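Local coordinates for protein YECBM32 (Yersinia enterocolitica, PDB 2JDA) that binds polygalacturonic acid, the backbone of pectin, as a periplasmic carbohydrate-binding module built on the F5/8 type C fold, at residues Ile61-Ile75 and Glu89-Leu103. Sequence-based numbering, arbitrary orientation.
With SO4 (sulfate ion), chain H.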
loop_
_atom_site.group_PDB
_atom_site.type_symbol
_atom_site.label_atom_id
_atom_site.label_comp_id
_atom_site.label_asym_id
_atom_site.label_seq_id
_atom_site.Cartn_x
_atom_site.Cartn_y
_atom_site.Cartn_z
ATOM N N ILE A 61 -5.688 2.590 -0.006
ATOM C CA ILE A 61 -4.997 1.955 1.106
ATOM C C ILE A 61 -5.946 1.814 2.285
ATOM O O ILE A 61 -6.645 2.745 2.670
ATOM C CB ILE A 61 -3.661 2.668 1.456
ATOM C CG1 ILE A 61 -2.903 1.831 2.478
ATOM C CG2 ILE A 61 -3.866 4.111 1.919
ATOM C CD1 ILE A 61 -1.494 2.319 2.742
ATOM N N VAL A 62 -5.986 0.592 2.822
ATOM C CA VAL A 62 -6.843 0.222 3.944
ATOM C C VAL A 62 -5.918 -0.318 5.048
ATOM O O VAL A 62 -5.680 -1.519 5.134
ATOM C CB VAL A 62 -7.907 -0.790 3.506
ATOM C CG1 VAL A 62 -8.887 -1.054 4.677
ATOM C CG2 VAL A 62 -8.641 -0.333 2.223
ATOM N N PRO A 63 -5.363 0.555 5.860
ATOM C CA PRO A 63 -4.444 0.111 6.899
ATOM C C PRO A 63 -5.194 -0.580 8.039
ATOM O O PRO A 63 -6.357 -0.278 8.297
ATOM C CB PRO A 63 -3.735 1.400 7.321
ATOM C CG PRO A 63 -4.739 2.469 7.063
ATOM C CD PRO A 63 -5.472 2.036 5.837
ATOM N N PHE A 64 -4.502 -1.442 8.757
ATOM C CA PHE A 64 -5.054 -2.158 9.913
ATOM C C PHE A 64 -5.240 -1.249 11.107
ATOM O O PHE A 64 -4.362 -0.437 11.422
ATOM C CB PHE A 64 -4.045 -3.262 10.267
ATOM C CG PHE A 64 -4.448 -4.160 11.412
ATOM C CD1 PHE A 64 -5.593 -4.937 11.356
ATOM C CD2 PHE A 64 -3.622 -4.253 12.532
ATOM C CE1 PHE A 64 -5.927 -5.785 12.427
ATOM C CE2 PHE A 64 -3.964 -5.101 13.596
ATOM C CZ PHE A 64 -5.108 -5.845 13.514
ATOM N N LYS A 65 -6.382 -1.388 11.784
ATOM C CA LYS A 65 -6.708 -0.602 13.010
ATOM C C LYS A 65 -6.428 0.879 12.840
ATOM O O LYS A 65 -5.720 1.507 13.635
ATOM C CB LYS A 65 -5.975 -1.181 14.237
ATOM C CG LYS A 65 -6.387 -2.605 14.679
ATOM C CD LYS A 65 -5.667 -3.023 16.007
ATOM C CE LYS A 65 -6.344 -4.223 16.638
ATOM N NZ LYS A 65 -5.588 -4.766 17.832
ATOM N N PRO A 66 -6.990 1.464 11.783
ATOM C CA PRO A 66 -6.621 2.823 11.390
ATOM C C PRO A 66 -6.933 3.892 12.427
ATOM O O PRO A 66 -6.196 4.880 12.495
ATOM C CB PRO A 66 -7.449 3.060 10.149
ATOM C CG PRO A 66 -8.615 2.112 10.261
ATOM C CD PRO A 66 -8.072 0.897 10.965
ATOM N N THR A 67 -7.992 3.716 13.229
ATOM C CA THR A 67 -8.310 4.760 14.210
ATOM C C THR A 67 -7.417 4.724 15.435
ATOM O O THR A 67 -7.410 5.676 16.214
ATOM C CB THR A 67 -9.787 4.719 14.645
ATOM O OG1 THR A 67 -10.064 3.491 15.353
ATOM C CG2 THR A 67 -10.772 4.843 13.454
ATOM N N GLU A 68 -6.644 3.646 15.589
ATOM C CA GLU A 68 -5.640 3.532 16.641
ATOM C C GLU A 68 -4.228 3.794 16.222
ATOM O O GLU A 68 -3.415 4.109 17.039
ATOM C CB GLU A 68 -5.704 2.124 17.230
ATOM C CG GLU A 68 -7.042 1.783 17.882
ATOM C CD GLU A 68 -7.193 0.328 18.338
ATOM O OE1 GLU A 68 -6.203 -0.409 18.489
ATOM O OE2 GLU A 68 -8.347 -0.100 18.540
ATOM N N ARG A 69 -3.892 3.590 14.933
ATOM C CA ARG A 69 -2.530 3.486 14.487
ATOM C C ARG A 69 -2.386 4.178 13.133
ATOM O O ARG A 69 -3.094 3.800 12.175
ATOM C CB ARG A 69 -2.138 2.015 14.270
ATOM C CG ARG A 69 -2.411 1.146 15.464
ATOM C CD ARG A 69 -1.954 -0.241 15.262
ATOM N NE ARG A 69 -2.222 -1.030 16.449
ATOM C CZ ARG A 69 -2.000 -2.333 16.517
ATOM N NH1 ARG A 69 -1.503 -2.982 15.478
ATOM N NH2 ARG A 69 -2.286 -2.978 17.639
ATOM N N LYS A 70 -1.455 5.126 13.054
ATOM C CA LYS A 70 -1.126 5.799 11.788
ATOM C C LYS A 70 0.155 5.193 11.230
ATOM O O LYS A 70 1.182 5.192 11.873
ATOM C CB LYS A 70 -0.887 7.288 12.038
ATOM C CG LYS A 70 -2.113 8.043 12.476
ATOM C CD LYS A 70 -1.924 9.525 12.280
ATOM C CE LYS A 70 -1.468 10.149 13.495
ATOM N NZ LYS A 70 -2.691 10.688 14.159
ATOM N N LEU A 71 0.071 4.661 10.028
ATOM C CA LEU A 71 1.177 3.998 9.349
ATOM C C LEU A 71 2.016 5.037 8.636
ATOM O O LEU A 71 1.468 5.884 7.905
ATOM C CB LEU A 71 0.610 3.005 8.328
ATOM C CG LEU A 71 1.619 2.261 7.463
ATOM C CD1 LEU A 71 2.403 1.295 8.266
ATOM C CD2 LEU A 71 0.862 1.573 6.355
ATOM N N LYS A 72 3.317 4.951 8.820
ATOM C CA LYS A 72 4.276 5.794 8.154
ATOM C C LYS A 72 4.773 5.034 6.940
ATOM O O LYS A 72 5.180 3.865 7.069
ATOM C CB LYS A 72 5.438 6.112 9.065
ATOM C CG LYS A 72 5.047 6.724 10.357
ATOM C CD LYS A 72 6.258 6.947 11.263
ATOM C CE LYS A 72 5.928 6.875 12.759
ATOM N NZ LYS A 72 7.070 6.081 13.348
ATOM N N PHE A 73 4.775 5.661 5.761
ATOM C CA PHE A 73 5.176 4.998 4.546
ATOM C C PHE A 73 5.529 5.933 3.428
ATOM O O PHE A 73 5.208 7.114 3.476
ATOM C CB PHE A 73 4.065 4.028 4.083
ATOM C CG PHE A 73 2.794 4.700 3.580
ATOM C CD1 PHE A 73 2.454 4.670 2.222
ATOM C CD2 PHE A 73 1.938 5.373 4.428
ATOM C CE1 PHE A 73 1.345 5.300 1.787
ATOM C CE2 PHE A 73 0.820 6.020 3.966
ATOM C CZ PHE A 73 0.513 5.941 2.621
ATOM N N SER A 74 6.170 5.363 2.409
ATOM C CA SER A 74 6.519 6.001 1.156
ATOM C C SER A 74 6.054 5.144 -0.004
ATOM O O SER A 74 5.950 3.944 0.151
ATOM C CB SER A 74 8.040 6.255 1.054
ATOM O OG SER A 74 8.464 7.100 2.100
ATOM N N ILE A 75 5.755 5.761 -1.143
ATOM C CA ILE A 75 5.284 5.021 -2.331
ATOM C C ILE A 75 6.150 5.336 -3.498
ATOM O O ILE A 75 6.434 6.511 -3.759
ATOM C CB ILE A 75 3.849 5.383 -2.747
ATOM C CG1 ILE A 75 2.897 5.319 -1.590
ATOM C CG2 ILE A 75 3.358 4.470 -3.843
ATOM C CD1 ILE A 75 1.541 5.918 -1.887
ATOM N N GLU A 89 6.949 10.537 -0.344
ATOM C CA GLU A 89 7.737 9.970 0.726
ATOM C C GLU A 89 7.301 10.534 2.082
ATOM O O GLU A 89 6.872 11.715 2.176
ATOM C CB GLU A 89 9.227 10.184 0.517
ATOM C CG GLU A 89 9.794 9.492 -0.686
ATOM C CD GLU A 89 11.316 9.514 -0.707
ATOM O OE1 GLU A 89 11.971 8.772 0.079
ATOM O OE2 GLU A 89 11.858 10.241 -1.558
ATOM N N GLY A 90 7.403 9.711 3.121
ATOM C CA GLY A 90 7.149 10.120 4.498
ATOM C C GLY A 90 5.701 10.539 4.757
ATOM O O GLY A 90 5.446 11.495 5.488
ATOM N N LEU A 91 4.756 9.843 4.159
ATOM C CA LEU A 91 3.337 9.982 4.437
ATOM C C LEU A 91 2.938 9.281 5.721
ATOM O O LEU A 91 3.613 8.349 6.130
ATOM C CB LEU A 91 2.475 9.302 3.326
ATOM C CG LEU A 91 2.681 9.820 1.918
ATOM C CD1 LEU A 91 1.877 9.072 0.924
ATOM C CD2 LEU A 91 2.246 11.260 1.848
ATOM N N GLU A 92 1.836 9.689 6.325
ATOM C CA GLU A 92 1.159 8.911 7.357
ATOM C C GLU A 92 -0.276 8.707 6.950
ATOM O O GLU A 92 -0.924 9.644 6.445
ATOM C CB GLU A 92 1.146 9.667 8.671
ATOM C CG GLU A 92 2.422 9.733 9.448
ATOM C CD GLU A 92 2.097 10.384 10.796
ATOM O OE1 GLU A 92 2.266 9.759 11.813
ATOM O OE2 GLU A 92 1.567 11.516 10.798
ATOM N N THR A 93 -0.832 7.541 7.221
ATOM C CA THR A 93 -2.254 7.303 7.050
ATOM C C THR A 93 -3.037 8.084 8.096
ATOM O O THR A 93 -2.555 8.435 9.154
ATOM C CB THR A 93 -2.652 5.831 7.102
ATOM O OG1 THR A 93 -2.284 5.236 8.370
ATOM C CG2 THR A 93 -1.968 5.076 5.983
ATOM N N SER A 94 -4.276 8.342 7.766
ATOM C CA SER A 94 -5.188 9.034 8.660
ATOM C C SER A 94 -5.776 8.082 9.684
ATOM O O SER A 94 -6.039 6.919 9.401
ATOM C CB SER A 94 -6.309 9.652 7.844
ATOM O OG SER A 94 -7.219 10.304 8.716
ATOM N N SER A 95 -6.023 8.597 10.882
ATOM C CA SER A 95 -6.756 7.867 11.911
ATOM C C SER A 95 -8.205 8.324 12.044
ATOM O O SER A 95 -8.878 7.922 12.988
ATOM C CB SER A 95 -6.033 7.976 13.252
ATOM O OG SER A 95 -5.837 9.323 13.672
ATOM N N ALA A 96 -8.706 9.082 11.068
ATOM C CA ALA A 96 -10.004 9.709 11.189
ATOM C C ALA A 96 -11.113 8.686 11.184
ATOM O O ALA A 96 -12.106 8.834 11.908
ATOM C CB ALA A 96 -10.231 10.703 10.077
ATOM N N ASP A 97 -10.998 7.654 10.367
ATOM C CA ASP A 97 -12.037 6.637 10.248
ATOM C C ASP A 97 -11.535 5.292 9.718
ATOM O O ASP A 97 -10.325 5.102 9.531
ATOM C CB ASP A 97 -13.233 7.174 9.412
ATOM C CG ASP A 97 -12.893 7.404 7.996
ATOM O OD1 ASP A 97 -12.112 6.638 7.402
ATOM O OD2 ASP A 97 -13.354 8.392 7.388
ATOM N N LYS A 98 -12.466 4.344 9.553
ATOM C CA LYS A 98 -12.149 2.958 9.181
ATOM C C LYS A 98 -12.422 2.674 7.712
ATOM O O LYS A 98 -12.460 1.526 7.289
ATOM C CB LYS A 98 -12.933 1.971 10.052
ATOM C CG LYS A 98 -12.580 2.054 11.520
ATOM C CD LYS A 98 -13.543 1.219 12.398
ATOM C CE LYS A 98 -13.133 1.193 13.832
ATOM N NZ LYS A 98 -13.940 0.120 14.539
ATOM N N ASN A 99 -12.580 3.721 6.917
ATOM C CA ASN A 99 -12.958 3.574 5.526
ATOM C C ASN A 99 -11.797 3.391 4.525
ATOM O O ASN A 99 -12.036 3.145 3.364
ATOM C CB ASN A 99 -13.688 4.831 5.097
ATOM C CG ASN A 99 -15.059 4.948 5.687
ATOM O OD1 ASN A 99 -15.700 3.964 6.084
ATOM N ND2 ASN A 99 -15.542 6.195 5.715
ATOM N N GLY A 100 -10.559 3.495 4.959
ATOM C CA GLY A 100 -9.469 3.530 4.008
ATOM C C GLY A 100 -9.363 4.918 3.395
ATOM O O GLY A 100 -10.142 5.824 3.719
ATOM N N GLU A 101 -8.373 5.076 2.531
ATOM C CA GLU A 101 -8.110 6.363 1.892
ATOM C C GLU A 101 -7.800 6.170 0.416
ATOM O O GLU A 101 -7.146 5.169 0.040
ATOM C CB GLU A 101 -6.930 7.086 2.505
ATOM C CG GLU A 101 -7.103 7.426 3.961
ATOM C CD GLU A 101 -5.889 8.097 4.526
ATOM O OE1 GLU A 101 -5.717 9.321 4.301
ATOM O OE2 GLU A 101 -5.131 7.410 5.264
ATOM N N LYS A 102 -8.234 7.139 -0.403
ATOM C CA LYS A 102 -7.959 7.137 -1.835
ATOM C C LYS A 102 -6.899 8.211 -2.058
ATOM O O LYS A 102 -7.167 9.411 -1.981
ATOM C CB LYS A 102 -9.243 7.474 -2.594
ATOM C CG LYS A 102 -9.076 7.472 -4.089
ATOM C CD LYS A 102 -10.406 7.667 -4.832
ATOM C CE LYS A 102 -10.766 9.063 -5.008
ATOM N NZ LYS A 102 -11.738 9.117 -6.212
ATOM N N LEU A 103 -5.699 7.754 -2.330
ATOM C CA LEU A 103 -4.545 8.620 -2.552
ATOM C C LEU A 103 -4.455 8.952 -4.003
ATOM O O LEU A 103 -4.495 8.040 -4.842
ATOM C CB LEU A 103 -3.252 7.917 -2.095
ATOM C CG LEU A 103 -3.270 7.302 -0.694
ATOM C CD1 LEU A 103 -1.940 6.640 -0.443
ATOM C CD2 LEU A 103 -3.645 8.292 0.369
HETATM S S SO4 H . -13.218 13.529 -5.199
HETATM O O1 SO4 H . -12.927 13.724 -3.797
HETATM O O2 SO4 H . -12.306 12.497 -5.741
HETATM O O3 SO4 H . -14.576 12.972 -5.270
HETATM O O4 SO4 H . -12.931 14.690 -5.889
HETATM O O HOH W 1 -5.468 5.024 5.032
HETATM O O HOH W 2 -4.316 4.807 9.950
HETATM O O HOH W 3 2.902 7.369 12.445
HETATM O O HOH W 4 -4.385 9.050 16.040
HETATM O O HOH W 5 11.208 6.864 1.801
#
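Both sheets of this beta sandwich are paired through Ile61-Ile75 and Glu89-Leu103: Phe73 joins Leu91 in the hairpin of strands 71-78 and 85-92, while Ile61 joins Glu101 in the other sheet. Both are antiparallel hydrogen-bonded pairs; Ile61 N reaches Glu101 O at 3.0 Å, and Phe73 N reaches Leu91 O at the same length. Phe73 points between the layers, and its chi1 of 69°, with CG between the backbone N and the carbonyl carbon, turns the ring so that Leu91 and Ile61 lie over its faces. Leu91 CB makes a CH-pi contact over one face, 4.1 Å from the centroid of the Phe73 ring, Ile61 CD1 lies over the opposite face, offset toward the rim, and Leu103 CD1 meets the ring edge. Leu103 CD1 also packs 3.8 Å from Ile75 CD1, and Ile144 touches Ile75, Leu91 and Leu103. This cluster is part of the core between the two sheets of the F5/8 type C beta sandwich.

At the end of the hairpin pairing Thr93 keeps one backbone bond, from its N to Leu71 O, and supplies the other from its side chain. Thr93 OG1 accepts a nearly straight bond from Leu71 N (2.9 Å, 164°), in the place a backbone carbonyl would fill, while Thr93 CG2 lies 3.6 Å from Phe73 CE2. A water close to Thr93 OG1, Arg69 O and Ser94 O probably bridges the two loops. Farther out, Lys70 folds its methylenes along Thr93 O, its chain bent at chi3 and chi4, and water 4 links its ammonium to Ser95 OG. At the other end of the hairpin pairing, Ser74 OG receives Gly90 N at 3.0 Å where the chain turns a corner.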